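Local coordinates for protein choline dehydrogenase and related flavoproteins (Aspergillus oryzae, PDB 3Q9T) that oxidises formate as a formate oxidase of the glucose-methanol-choline oxidoreductase family, using 8-formyl-FAD bound at its catalytic site, at residues D57-K62 / P83-K88; W65-T70 / Q442-N447; V300-M305 / P430-L435. One frame throughout, in Å; residues are numbered along the deposited sequence.

Contact 1: D57-K62 / P83-K88; sequences DLRNSK and PNTRGK. With FAY ([(2R,3S,4R,5R)-5-(6-amino-9H-purin-9-yl)-3,4-dihydroxytetrahydrofuran-2-yl]methyl (2R,3S,4S)-5-(8-formyl-7-methyl-2,4-dioxo-3,4-dihydrobenzo[g]pteridin-10(2H)-yl)-2,3,4-trihydroxypentyl dihydrogen diphosphate), chain D.
A type II beta turn, L58 to S61, sets R59 and N60 against P83 and T85, at the head of the segment whose last four residues line the pocket of the modified FAD. N60 takes the third position of the turn with positive phi (66°), a backbone shape that asparagine adopts more readily than most residues, and S61 OG bonds back to L58 O to brace the turn. The N60 and P83 side chains cross at about a right angle: P83 CG lies 3.4 Å from both N60 OD1 and N60 ND2. The proline, which follows a cis peptide bond, offers a compact apolar knob against which the amide can rest. R59 crosses T85 in a similar way, its methylene CG 3.3 Å from T85 OG1. A bend at chi3 (-39°) then turns the guanidinium across toward P83, and R59 NH1 comes 3.8 Å from P83 CG. A long side chain suits this place, since its aliphatic part packs while its charged end goes on to a polar partner. T85 faces two ways. Its OG1 is hydrogen-bonded to D64 OD2, a residue that also holds the backbone N of N60 and R86, while its methyl CG2 packs 3.8 Å from C7M, the methyl group of the flavin ring. At the far end, K88 makes a cation-pi contact with W65, another FAD-binding residue. No direct hydrogen bond joins the two segments; a water makes the polar link. Lying in the plane of the R59 guanidinium, at its edge, it accepts from R59 NH1 at 3.1 Å and gives its two protons to P83 O and T85 OG1, each 2.7 Å from the water oxygen.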
loop_
_atom_site.group_PDB
_atom_site.type_symbol
_atom_site.label_atom_id
_atom_site.label_comp_id
_atom_site.label_asym_id
_atom_site.label_seq_id
_atom_site.Cartn_x
_atom_site.Cartn_y
_atom_site.Cartn_z
ATOM N N ASP A 57 13.616 16.081 -7.725
ATOM C CA ASP A 57 13.825 16.448 -6.335
ATOM C C ASP A 57 12.650 17.220 -5.746
ATOM O O ASP A 57 12.593 17.387 -4.541
ATOM C CB ASP A 57 15.082 17.311 -6.182
ATOM C CG ASP A 57 16.362 16.562 -6.519
ATOM O OD1 ASP A 57 16.444 15.349 -6.225
ATOM O OD2 ASP A 57 17.289 17.199 -7.076
ATOM N N LEU A 58 11.739 17.722 -6.584
ATOM C CA LEU A 58 10.568 18.462 -6.086
ATOM C C LEU A 58 9.492 17.563 -5.458
ATOM O O LEU A 58 8.577 18.060 -4.792
ATOM C CB LEU A 58 9.930 19.316 -7.187
ATOM C CG LEU A 58 10.756 20.482 -7.725
ATOM C CD1 LEU A 58 10.136 21.009 -9.015
ATOM C CD2 LEU A 58 10.916 21.593 -6.695
ATOM N N ARG A 59 9.590 16.253 -5.677
ATOM C CA ARG A 59 8.712 15.309 -4.993
ATOM C C ARG A 59 8.960 15.390 -3.489
ATOM O O ARG A 59 10.101 15.447 -3.043
ATOM C CB ARG A 59 8.939 13.873 -5.483
ATOM C CG ARG A 59 8.471 13.592 -6.912
ATOM C CD ARG A 59 8.195 12.079 -7.138
ATOM N NE ARG A 59 9.200 11.291 -6.449
ATOM C CZ ARG A 59 8.962 10.226 -5.697
ATOM N NH1 ARG A 59 7.730 9.757 -5.534
ATOM N NH2 ARG A 59 9.982 9.622 -5.108
ATOM N N ASN A 60 7.885 15.402 -2.716
ATOM C CA ASN A 60 7.965 15.575 -1.268
ATOM C C ASN A 60 8.466 16.920 -0.762
ATOM O O ASN A 60 8.579 17.119 0.450
ATOM C CB ASN A 60 8.763 14.445 -0.626
ATOM C CG ASN A 60 7.988 13.150 -0.612
ATOM O OD1 ASN A 60 6.852 13.113 -0.136
ATOM N ND2 ASN A 60 8.577 12.087 -1.170
ATOM N N SER A 61 8.754 17.847 -1.666
ATOM C CA SER A 61 9.238 19.161 -1.229
ATOM C C SER A 61 8.056 20.009 -0.787
ATOM O O SER A 61 6.908 19.559 -0.822
ATOM C CB SER A 61 10.003 19.874 -2.350
ATOM O OG SER A 61 9.120 20.292 -3.382
ATOM N N LYS A 62 8.323 21.246 -0.390
ATOM C CA LYS A 62 7.233 22.120 0.027
ATOM C C LYS A 62 6.300 22.462 -1.141
ATOM O O LYS A 62 5.184 22.917 -0.920
ATOM C CB LYS A 62 7.761 23.405 0.673
ATOM C CG LYS A 62 8.414 24.377 -0.293
ATOM C CD LYS A 62 8.669 25.727 0.386
ATOM C CE LYS A 62 7.360 26.467 0.674
ATOM N NZ LYS A 62 7.552 27.946 0.843
ATOM N N PRO A 83 4.284 9.990 -1.978
ATOM C CA PRO A 83 3.398 11.035 -2.491
ATOM C C PRO A 83 2.907 10.789 -3.908
ATOM O O PRO A 83 3.662 10.350 -4.752
ATOM C CB PRO A 83 4.327 12.256 -2.521
ATOM C CG PRO A 83 5.658 11.660 -2.925
ATOM C CD PRO A 83 5.708 10.334 -2.175
ATOM N N ASN A 84 1.644 11.089 -4.166
ATOM C CA ASN A 84 1.185 11.222 -5.530
ATOM C C ASN A 84 1.338 12.695 -5.868
ATOM O O ASN A 84 0.463 13.494 -5.570
ATOM C CB ASN A 84 -0.269 10.801 -5.659
ATOM C CG ASN A 84 -0.737 10.790 -7.092
ATOM O OD1 ASN A 84 -1.942 10.689 -7.372
ATOM N ND2 ASN A 84 0.209 10.857 -8.014
ATOM N N THR A 85 2.469 13.037 -6.468
ATOM C CA THR A 85 2.930 14.412 -6.605
ATOM C C THR A 85 2.025 15.297 -7.477
ATOM O O THR A 85 1.580 14.887 -8.548
ATOM C CB THR A 85 4.379 14.399 -7.158
ATOM O OG1 THR A 85 5.272 13.870 -6.157
ATOM C CG2 THR A 85 4.833 15.777 -7.614
ATOM N N ARG A 86 1.763 16.508 -6.990
ATOM C CA ARG A 86 1.014 17.551 -7.701
ATOM C C ARG A 86 1.628 18.871 -7.285
ATOM O O ARG A 86 2.059 19.005 -6.143
ATOM C CB ARG A 86 -0.452 17.568 -7.257
ATOM C CG ARG A 86 -1.327 16.449 -7.820
ATOM C CD ARG A 86 -1.547 16.632 -9.299
ATOM N NE ARG A 86 -0.824 15.626 -10.070
ATOM C CZ ARG A 86 -0.849 15.534 -11.393
ATOM N NH1 ARG A 86 -1.550 16.404 -12.106
ATOM N NH2 ARG A 86 -0.174 14.566 -12.009
ATOM N N GLY A 87 1.647 19.849 -8.189
ATOM C CA GLY A 87 2.261 21.134 -7.899
ATOM C C GLY A 87 1.448 22.007 -6.939
ATOM O O GLY A 87 0.251 22.211 -7.123
ATOM N N LYS A 88 2.114 22.512 -5.911
ATOM C CA LYS A 88 1.524 23.440 -4.958
ATOM C C LYS A 88 2.384 24.698 -4.978
ATOM O O LYS A 88 3.408 24.789 -4.278
ATOM C CB LYS A 88 1.483 22.819 -3.555
ATOM C CG LYS A 88 0.588 23.535 -2.588
ATOM C CD LYS A 88 0.571 22.848 -1.235
ATOM C CE LYS A 88 0.010 23.783 -0.180
ATOM N NZ LYS A 88 -0.084 23.125 1.142
HETATM P P FAY D . -3.849 21.439 -14.201
HETATM N N1 FAY D . 2.650 16.226 -18.419
HETATM C C2 FAY D . 3.436 16.396 -19.557
HETATM O O2 FAY D . 2.933 16.806 -20.597
HETATM N N3 FAY D . 4.797 16.572 -19.421
HETATM C C4 FAY D . 5.425 16.025 -18.330
HETATM O O4 FAY D . 6.545 15.512 -18.512
HETATM N N5 FAY D . 5.250 15.307 -16.061
HETATM C C6 FAY D . 5.267 15.111 -13.720
HETATM C C7 FAY D . 4.671 15.276 -12.482
HETATM C C8 FAY D . 3.356 15.747 -12.409
HETATM O O8 FAY D . 1.756 16.688 -10.980
HETATM C C9 FAY D . 2.705 16.161 -13.579
HETATM P PA FAY D . -2.499 21.985 -11.775
HETATM C "C1'" FAY D . 1.154 16.760 -16.003
HETATM C C10 FAY D . 3.237 15.917 -17.216
HETATM N N10 FAY D . 2.550 16.131 -16.017
HETATM N N1A FAY D . -6.911 26.062 -2.636
HETATM O O1A FAY D . -2.082 21.080 -10.664
HETATM C C1B FAY D . -4.035 24.899 -6.873
HETATM O O1P FAY D . -4.027 22.892 -14.573
HETATM C "C2'" FAY D . 1.217 18.303 -16.076
HETATM O "O2'" FAY D . 2.196 18.722 -15.194
HETATM C C2A FAY D . -6.121 26.918 -3.380
HETATM O O2A FAY D . -1.383 22.383 -12.691
HETATM C C2B FAY D . -2.772 24.058 -6.923
HETATM O O2B FAY D . -1.782 24.481 -6.003
HETATM O O2P FAY D . -5.076 20.627 -14.572
HETATM C "C3'" FAY D . -0.050 19.203 -15.893
HETATM O "O3'" FAY D . 0.149 20.399 -15.142
HETATM N N3A FAY D . -5.417 26.449 -4.478
HETATM C C3B FAY D . -2.323 24.282 -8.351
HETATM O O3B FAY D . -1.614 25.495 -8.413
HETATM O O3P FAY D . -3.676 21.302 -12.605
HETATM C "C4'" FAY D . -1.262 18.514 -15.319
HETATM O "O4'" FAY D . -1.433 17.328 -16.090
HETATM C C4A FAY D . -5.510 25.140 -4.826
HETATM C C4B FAY D . -3.613 24.488 -9.105
HETATM O O4B FAY D . -4.622 24.726 -8.138
HETATM C C4X FAY D . 4.626 15.691 -17.221
HETATM C "C5'" FAY D . -2.504 19.437 -15.384
HETATM O "O5'" FAY D . -2.493 20.758 -14.822
HETATM C C5A FAY D . -6.309 24.265 -4.094
HETATM C C5B FAY D . -3.950 23.286 -9.965
HETATM O O5B FAY D . -3.127 23.328 -11.105
HETATM C C5X FAY D . 4.533 15.316 -14.885
HETATM C C6A FAY D . -7.013 24.725 -2.983
HETATM N N6A FAY D . -7.700 23.865 -2.220
HETATM N N7A FAY D . -6.217 23.045 -4.662
HETATM C C7M FAY D . 5.402 14.761 -11.266
HETATM C C8A FAY D . -5.400 23.118 -5.734
HETATM C C8M FAY D . 2.888 16.279 -11.109
HETATM C C9A FAY D . 3.259 15.907 -14.832
HETATM N N9A FAY D . -4.953 24.402 -5.841
HETATM O O HOH W 1 5.287 11.243 -6.727
#

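Contact 2: W65-T70 / Q442-N447; sequences WAYKTT and QQPNIN. With FAY ([(2R,3S,4R,5R)-5-(6-amino-9H-purin-9-yl)-3,4-dihydroxytetrahydrofuran-2-yl]methyl (2R,3S,4S)-5-(8-formyl-7-methyl-2,4-dioxo-3,4-dihydrobenzo[g]pteridin-10(2H)-yl)-2,3,4-trihydroxypentyl dihydrogen diphosphate), chain D.
The side-chain amide of Q443 grips the backbone of K68 at both ends. K68 N donates to Q443 OE1 at 2.9 Å, and Q443 NE2 donates to K68 O at 2.7 Å with an N-H...O angle of 165°; each bond lies on a lone pair in its carbonyl plane. Glutamine suits this task because its amide carries a donor and an acceptor side by side. The other N-H of NE2 goes to P444 O, and the three bonds together fix the flip of the amide. Q443 starts with CG between its backbone N and carbonyl carbon (chi1 72°) and then runs extended, which carries the amide across to the strand. Farther on, T70 N donates to I446 O at 2.8 Å beside the single bridge of T70 with N447, where the two strands run roughly the same way (40° apart). Here the N-terminal GMC oxidoreductase region meets the C-terminal one. A water between these points gives a proton to K68 O and accepts from I446 N.

I446 CB meets T69 CB at 3.5 Å, and I446 CD1 reaches T69 CG2 at 3.7 Å, two branched side chains well shaped for a strand interface. Y67 CD1 rests 3.6 Å from Q443 CB, its ring steeply turned to the amide plane. The Y67 hydroxyl lies over one face of the W65 ring, toward its rim, and is bonded to E270, while W65 NE1 makes a weak bond to the ribose O2B of the cofactor. K68 NZ reaches outward to a salt bridge with E78 of the second subunit. Helix 267-277 covers one flank, touching I446 through F269 and P444 through E270 and K273; strand 431-434 pairs with strand 445-447, and the backbone of N84 bonds to that of Y67.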
loop_
_atom_site.group_PDB
_atom_site.type_symbol
_atom_site.label_atom_id
_atom_site.label_comp_id
_atom_site.label_asym_id
_atom_site.label_seq_id
_atom_site.Cartn_x
_atom_site.Cartn_y
_atom_site.Cartn_z
ATOM N N TRP A 65 1.862 18.868 -3.089
ATOM C CA TRP A 65 0.704 18.444 -2.310
ATOM C C TRP A 65 0.965 17.098 -1.637
ATOM O O TRP A 65 0.521 16.862 -0.527
ATOM C CB TRP A 65 -0.559 18.364 -3.176
ATOM C CG TRP A 65 -1.083 19.712 -3.607
ATOM C CD1 TRP A 65 -0.818 20.367 -4.789
ATOM C CD2 TRP A 65 -1.952 20.570 -2.860
ATOM N NE1 TRP A 65 -1.477 21.574 -4.818
ATOM C CE2 TRP A 65 -2.172 21.730 -3.646
ATOM C CE3 TRP A 65 -2.569 20.473 -1.604
ATOM C CZ2 TRP A 65 -2.987 22.778 -3.217
ATOM C CZ3 TRP A 65 -3.380 21.514 -1.179
ATOM C CH2 TRP A 65 -3.583 22.651 -1.984
ATOM N N ALA A 66 1.682 16.227 -2.337
ATOM C CA ALA A 66 2.112 14.943 -1.801
ATOM C C ALA A 66 0.932 14.124 -1.285
ATOM O O ALA A 66 0.960 13.603 -0.175
ATOM C CB ALA A 66 3.188 15.131 -0.708
ATOM N N TYR A 67 -0.102 14.015 -2.108
ATOM C CA TYR A 67 -1.272 13.216 -1.767
ATOM C C TYR A 67 -0.987 11.725 -1.583
ATOM O O TYR A 67 -0.194 11.117 -2.322
ATOM C CB TYR A 67 -2.330 13.342 -2.863
ATOM C CG TYR A 67 -2.825 14.741 -3.116
ATOM C CD1 TYR A 67 -3.493 15.451 -2.128
ATOM C CD2 TYR A 67 -2.660 15.346 -4.364
ATOM C CE1 TYR A 67 -3.964 16.738 -2.362
ATOM C CE2 TYR A 67 -3.122 16.624 -4.604
ATOM C CZ TYR A 67 -3.775 17.312 -3.598
ATOM O OH TYR A 67 -4.241 18.573 -3.828
ATOM N N LYS A 68 -1.682 11.132 -0.621
ATOM C CA LYS A 68 -1.889 9.694 -0.613
ATOM C C LYS A 68 -2.883 9.361 -1.717
ATOM O O LYS A 68 -3.892 10.061 -1.866
ATOM C CB LYS A 68 -2.498 9.256 0.718
ATOM C CG LYS A 68 -1.592 9.453 1.936
ATOM C CD LYS A 68 -2.328 9.050 3.197
ATOM C CE LYS A 68 -1.373 8.871 4.374
ATOM N NZ LYS A 68 -2.151 8.577 5.615
ATOM N N THR A 69 -2.600 8.320 -2.502
ATOM C CA THR A 69 -3.604 7.777 -3.407
ATOM C C THR A 69 -3.471 6.283 -3.667
ATOM O O THR A 69 -2.371 5.742 -3.727
ATOM C CB THR A 69 -3.733 8.563 -4.778
ATOM O OG1 THR A 69 -3.120 7.832 -5.837
ATOM C CG2 THR A 69 -3.168 9.932 -4.698
ATOM N N THR A 70 -4.617 5.625 -3.802
ATOM C CA THR A 70 -4.666 4.206 -4.132
ATOM C C THR A 70 -4.363 4.015 -5.614
ATOM O O THR A 70 -5.076 4.536 -6.487
ATOM C CB THR A 70 -6.059 3.601 -3.817
ATOM O OG1 THR A 70 -6.324 3.702 -2.417
ATOM C CG2 THR A 70 -6.146 2.122 -4.254
ATOM N N GLN A 442 -8.487 18.800 4.191
ATOM C CA GLN A 442 -8.147 17.394 4.005
ATOM C C GLN A 442 -8.129 17.028 2.530
ATOM O O GLN A 442 -8.976 17.471 1.743
ATOM C CB GLN A 442 -9.114 16.473 4.751
ATOM C CG GLN A 442 -8.661 16.131 6.149
ATOM C CD GLN A 442 -9.641 15.235 6.878
ATOM O OE1 GLN A 442 -10.617 14.743 6.294
ATOM N NE2 GLN A 442 -9.386 15.017 8.164
ATOM N N GLN A 443 -7.160 16.208 2.153
ATOM C CA GLN A 443 -7.101 15.740 0.777
ATOM C C GLN A 443 -8.357 14.932 0.438
ATOM O O GLN A 443 -8.923 14.251 1.296
ATOM C CB GLN A 443 -5.835 14.925 0.537
ATOM C CG GLN A 443 -5.819 13.557 1.195
ATOM C CD GLN A 443 -4.805 12.666 0.533
ATOM O OE1 GLN A 443 -3.615 12.747 0.833
ATOM N NE2 GLN A 443 -5.253 11.843 -0.410
ATOM N N PRO A 444 -8.824 15.039 -0.811
ATOM C CA PRO A 444 -9.915 14.135 -1.167
ATOM C C PRO A 444 -9.332 12.724 -1.216
ATOM O O PRO A 444 -8.102 12.557 -1.270
ATOM C CB PRO A 444 -10.300 14.604 -2.574
ATOM C CG PRO A 444 -9.004 15.105 -3.146
ATOM C CD PRO A 444 -8.295 15.767 -1.980
ATOM N N ASN A 445 -10.196 11.716 -1.176
ATOM C CA ASN A 445 -9.740 10.347 -1.354
ATOM C C ASN A 445 -9.604 10.039 -2.840
ATOM O O ASN A 445 -10.429 10.465 -3.653
ATOM C CB ASN A 445 -10.666 9.361 -0.645
ATOM C CG ASN A 445 -10.439 9.335 0.855
ATOM O OD1 ASN A 445 -9.337 9.614 1.334
ATOM N ND2 ASN A 445 -11.481 9.013 1.604
ATOM N N ILE A 446 -8.542 9.324 -3.191
ATOM C CA ILE A 446 -8.169 9.153 -4.586
ATOM C C ILE A 446 -7.865 7.693 -4.887
ATOM O O ILE A 446 -6.934 7.111 -4.329
ATOM C CB ILE A 446 -6.919 10.028 -4.956
ATOM C CG1 ILE A 446 -7.112 11.486 -4.495
ATOM C CG2 ILE A 446 -6.618 9.941 -6.454
ATOM C CD1 ILE A 446 -5.936 12.418 -4.800
ATOM N N ASN A 447 -8.670 7.113 -5.768
ATOM C CA ASN A 447 -8.428 5.779 -6.290
ATOM C C ASN A 447 -8.247 5.813 -7.814
ATOM O O ASN A 447 -9.160 6.233 -8.532
ATOM C CB ASN A 447 -9.581 4.856 -5.921
ATOM C CG ASN A 447 -9.442 3.493 -6.548
ATOM O OD1 ASN A 447 -8.345 3.072 -6.885
ATOM N ND2 ASN A 447 -10.562 2.809 -6.742
HETATM P P FAY D . -3.849 21.439 -14.201
HETATM N N1 FAY D . 2.650 16.226 -18.419
HETATM C C2 FAY D . 3.436 16.396 -19.557
HETATM O O2 FAY D . 2.933 16.806 -20.597
HETATM N N3 FAY D . 4.797 16.572 -19.421
HETATM C C4 FAY D . 5.425 16.025 -18.330
HETATM O O4 FAY D . 6.545 15.512 -18.512
HETATM N N5 FAY D . 5.250 15.307 -16.061
HETATM C C6 FAY D . 5.267 15.111 -13.720
HETATM C C7 FAY D . 4.671 15.276 -12.482
HETATM C C8 FAY D . 3.356 15.747 -12.409
HETATM O O8 FAY D . 1.756 16.688 -10.980
HETATM C C9 FAY D . 2.705 16.161 -13.579
HETATM P PA FAY D . -2.499 21.985 -11.775
HETATM C "C1'" FAY D . 1.154 16.760 -16.003
HETATM C C10 FAY D . 3.237 15.917 -17.216
HETATM N N10 FAY D . 2.550 16.131 -16.017
HETATM N N1A FAY D . -6.911 26.062 -2.636
HETATM O O1A FAY D . -2.082 21.080 -10.664
HETATM C C1B FAY D . -4.035 24.899 -6.873
HETATM O O1P FAY D . -4.027 22.892 -14.573
HETATM C "C2'" FAY D . 1.217 18.303 -16.076
HETATM O "O2'" FAY D . 2.196 18.722 -15.194
HETATM C C2A FAY D . -6.121 26.918 -3.380
HETATM O O2A FAY D . -1.383 22.383 -12.691
HETATM C C2B FAY D . -2.772 24.058 -6.923
HETATM O O2B FAY D . -1.782 24.481 -6.003
HETATM O O2P FAY D . -5.076 20.627 -14.572
HETATM C "C3'" FAY D . -0.050 19.203 -15.893
HETATM O "O3'" FAY D . 0.149 20.399 -15.142
HETATM N N3A FAY D . -5.417 26.449 -4.478
HETATM C C3B FAY D . -2.323 24.282 -8.351
HETATM O O3B FAY D . -1.614 25.495 -8.413
HETATM O O3P FAY D . -3.676 21.302 -12.605
HETATM C "C4'" FAY D . -1.262 18.514 -15.319
HETATM O "O4'" FAY D . -1.433 17.328 -16.090
HETATM C C4A FAY D . -5.510 25.140 -4.826
HETATM C C4B FAY D . -3.613 24.488 -9.105
HETATM O O4B FAY D . -4.622 24.726 -8.138
HETATM C C4X FAY D . 4.626 15.691 -17.221
HETATM C "C5'" FAY D . -2.504 19.437 -15.384
HETATM O "O5'" FAY D . -2.493 20.758 -14.822
HETATM C C5A FAY D . -6.309 24.265 -4.094
HETATM C C5B FAY D . -3.950 23.286 -9.965
HETATM O O5B FAY D . -3.127 23.328 -11.105
HETATM C C5X FAY D . 4.533 15.316 -14.885
HETATM C C6A FAY D . -7.013 24.725 -2.983
HETATM N N6A FAY D . -7.700 23.865 -2.220
HETATM N N7A FAY D . -6.217 23.045 -4.662
HETATM C C7M FAY D . 5.402 14.761 -11.266
HETATM C C8A FAY D . -5.400 23.118 -5.734
HETATM C C8M FAY D . 2.888 16.279 -11.109
HETATM C C9A FAY D . 3.259 15.907 -14.832
HETATM N N9A FAY D . -4.953 24.402 -5.841
HETATM O O HOH W 2 -6.388 8.676 -1.345
HETATM O O HOH W 3 -7.158 5.956 -1.260
#

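Contact 3: V300-M305 / P430-L435; sequences VGQNLM and PGEVTL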
loop_
_atom_site.group_PDB
_atom_site.type_symbol
_atom_site.label_atom_id
_atom_site.label_comp_id
_atom_site.label_asym_id
_atom_site.label_seq_id
_atom_site.Cartn_x
_atom_site.Cartn_y
_atom_site.Cartn_z
ATOM N N VAL A 300 -19.339 14.199 -10.878
ATOM C CA VAL A 300 -18.295 14.968 -10.216
ATOM C C VAL A 300 -17.365 14.053 -9.414
ATOM O O VAL A 300 -17.810 13.323 -8.529
ATOM C CB VAL A 300 -18.881 16.054 -9.294
ATOM C CG1 VAL A 300 -17.759 16.715 -8.475
ATOM C CG2 VAL A 300 -19.653 17.097 -10.109
ATOM N N GLY A 301 -16.073 14.093 -9.721
ATOM C CA GLY A 301 -15.121 13.194 -9.077
ATOM C C GLY A 301 -15.069 11.806 -9.720
ATOM O O GLY A 301 -14.137 11.052 -9.473
ATOM N N GLN A 302 -16.084 11.457 -10.516
ATOM C CA GLN A 302 -16.083 10.182 -11.243
ATOM C C GLN A 302 -15.255 10.257 -12.524
ATOM O O GLN A 302 -14.825 11.339 -12.925
ATOM C CB GLN A 302 -17.517 9.750 -11.556
ATOM C CG GLN A 302 -18.358 9.587 -10.306
ATOM C CD GLN A 302 -17.776 8.560 -9.338
ATOM O OE1 GLN A 302 -17.561 7.401 -9.697
ATOM N NE2 GLN A 302 -17.508 8.991 -8.109
ATOM N N ASN A 303 -15.010 9.109 -13.156
ATOM C CA ASN A 303 -14.268 9.088 -14.418
ATOM C C ASN A 303 -12.819 9.539 -14.305
ATOM O O ASN A 303 -12.227 9.984 -15.283
ATOM C CB ASN A 303 -14.966 9.950 -15.470
ATOM C CG ASN A 303 -16.448 9.663 -15.555
ATOM O OD1 ASN A 303 -16.857 8.519 -15.744
ATOM N ND2 ASN A 303 -17.264 10.697 -15.387
ATOM N N LEU A 304 -12.241 9.432 -13.115
ATOM C CA LEU A 304 -10.818 9.695 -12.967
ATOM C C LEU A 304 -10.041 8.678 -13.814
ATOM O O LEU A 304 -10.132 7.470 -13.577
ATOM C CB LEU A 304 -10.424 9.580 -11.503
ATOM C CG LEU A 304 -8.934 9.501 -11.236
ATOM C CD1 LEU A 304 -8.313 10.822 -11.633
ATOM C CD2 LEU A 304 -8.670 9.161 -9.780
ATOM N N MET A 305 -9.296 9.159 -14.811
ATOM C CA MET A 305 -8.492 8.270 -15.658
ATOM C C MET A 305 -7.048 8.754 -15.743
ATOM O O MET A 305 -6.791 9.951 -15.939
ATOM C CB MET A 305 -9.079 8.150 -17.068
ATOM C CG MET A 305 -8.574 6.936 -17.829
ATOM S SD MET A 305 -9.391 5.397 -17.308
ATOM C CE MET A 305 -8.396 4.230 -18.229
ATOM N N PRO A 430 -12.358 3.730 -15.139
ATOM C CA PRO A 430 -11.821 4.858 -14.375
ATOM C C PRO A 430 -11.928 4.640 -12.875
ATOM O O PRO A 430 -12.739 3.840 -12.421
ATOM C CB PRO A 430 -12.730 6.022 -14.778
ATOM C CG PRO A 430 -13.972 5.390 -15.290
ATOM C CD PRO A 430 -13.551 4.100 -15.918
ATOM N N GLY A 431 -11.103 5.353 -12.117
ATOM C CA GLY A 431 -11.237 5.378 -10.678
ATOM C C GLY A 431 -12.171 6.511 -10.285
ATOM O O GLY A 431 -13.037 6.929 -11.053
ATOM N N GLU A 432 -11.984 7.025 -9.083
ATOM C CA GLU A 432 -12.817 8.119 -8.608
ATOM C C GLU A 432 -12.090 8.993 -7.592
ATOM O O GLU A 432 -11.131 8.566 -6.925
ATOM C CB GLU A 432 -14.123 7.575 -8.003
ATOM C CG GLU A 432 -13.914 6.487 -6.930
ATOM C CD GLU A 432 -15.216 6.073 -6.263
ATOM O OE1 GLU A 432 -15.177 5.147 -5.418
ATOM O OE2 GLU A 432 -16.279 6.676 -6.567
ATOM N N VAL A 433 -12.546 10.232 -7.492
ATOM C CA VAL A 433 -12.162 11.100 -6.393
ATOM C C VAL A 433 -13.377 11.296 -5.494
ATOM O O VAL A 433 -14.430 11.730 -5.949
ATOM C CB VAL A 433 -11.691 12.458 -6.900
ATOM C CG1 VAL A 433 -11.559 13.439 -5.750
ATOM C CG2 VAL A 433 -10.385 12.299 -7.633
ATOM N N THR A 434 -13.244 10.955 -4.224
ATOM C CA THR A 434 -14.345 11.160 -3.297
ATOM C C THR A 434 -13.952 12.013 -2.095
ATOM O O THR A 434 -12.769 12.200 -1.813
ATOM C CB THR A 434 -14.876 9.808 -2.787
ATOM O OG1 THR A 434 -13.770 9.013 -2.344
ATOM C CG2 THR A 434 -15.620 9.071 -3.907
ATOM N N LEU A 435 -14.946 12.505 -1.366
ATOM C CA LEU A 435 -14.661 13.257 -0.162
ATOM C C LEU A 435 -14.330 12.330 0.993
ATOM O O LEU A 435 -14.923 11.262 1.135
ATOM C CB LEU A 435 -15.843 14.126 0.241
ATOM C CG LEU A 435 -16.258 15.253 -0.696
ATOM C CD1 LEU A 435 -17.450 15.941 -0.082
ATOM C CD2 LEU A 435 -15.104 16.236 -0.909
HETATM O O HOH W 4 -15.643 6.617 -11.963
#
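L304, P430 and V433 bury the most surface where these two strands meet. L304 is held through its backbone: G431 N donates to L304 O at 2.7 Å, in the carbonyl plane, while the return bond from L304 N to G431 O is weak. With CG anti to the backbone N (chi1 166°), L304 CD2 is brought over the E432 backbone and to 4.2 Å from V433 CG2. The P430 ring lies against the backbone of N303 and L304, P430 CB 3.4 Å from N303 CA, and M305 SD meets P430 CA at 3.8 Å; having no N-H to pair, proline suits the place just before the first bonded residue, G431. V433 N gives an almost straight bond of 2.7 Å to G301 O. Glycine suits position 301, whose phi is positive (83°) and whose CA comes within 3.5 Å of V433 O. Q302 lies alongside E432, and Q302 NE2 donates to the anti lone pair of E432 OE2 at 3.0 Å. A water accepts from N303 N and donates to Q302 OE1 and G431 O. Strand 431-434 is the middle of a three-stranded antiparallel sheet, pairing with 302-304 here and with 445-447 on its other side.

How the contacts relate
From the N terminus, contact 1 opens first at 57-62 and closes at 83-88, enclosing a short loop that carries the hairpin of strands 67-74 and 77-81. Contact 2 starts inside that loop, at 65-70, and ends far away at 442-447, so the two cross; they touch directly where N84 and R86 pair with Y67 and W65, and both reach the cofactor. Contact 3, from 300-305 to 430-435, is nested within the long loop of contact 2 and remains separate from contact 1. Contact 3 joins two strands of one small sheet, and contact 2 ties its third strand, 445-447, to 65-70, which lines the FAD pocket through W65.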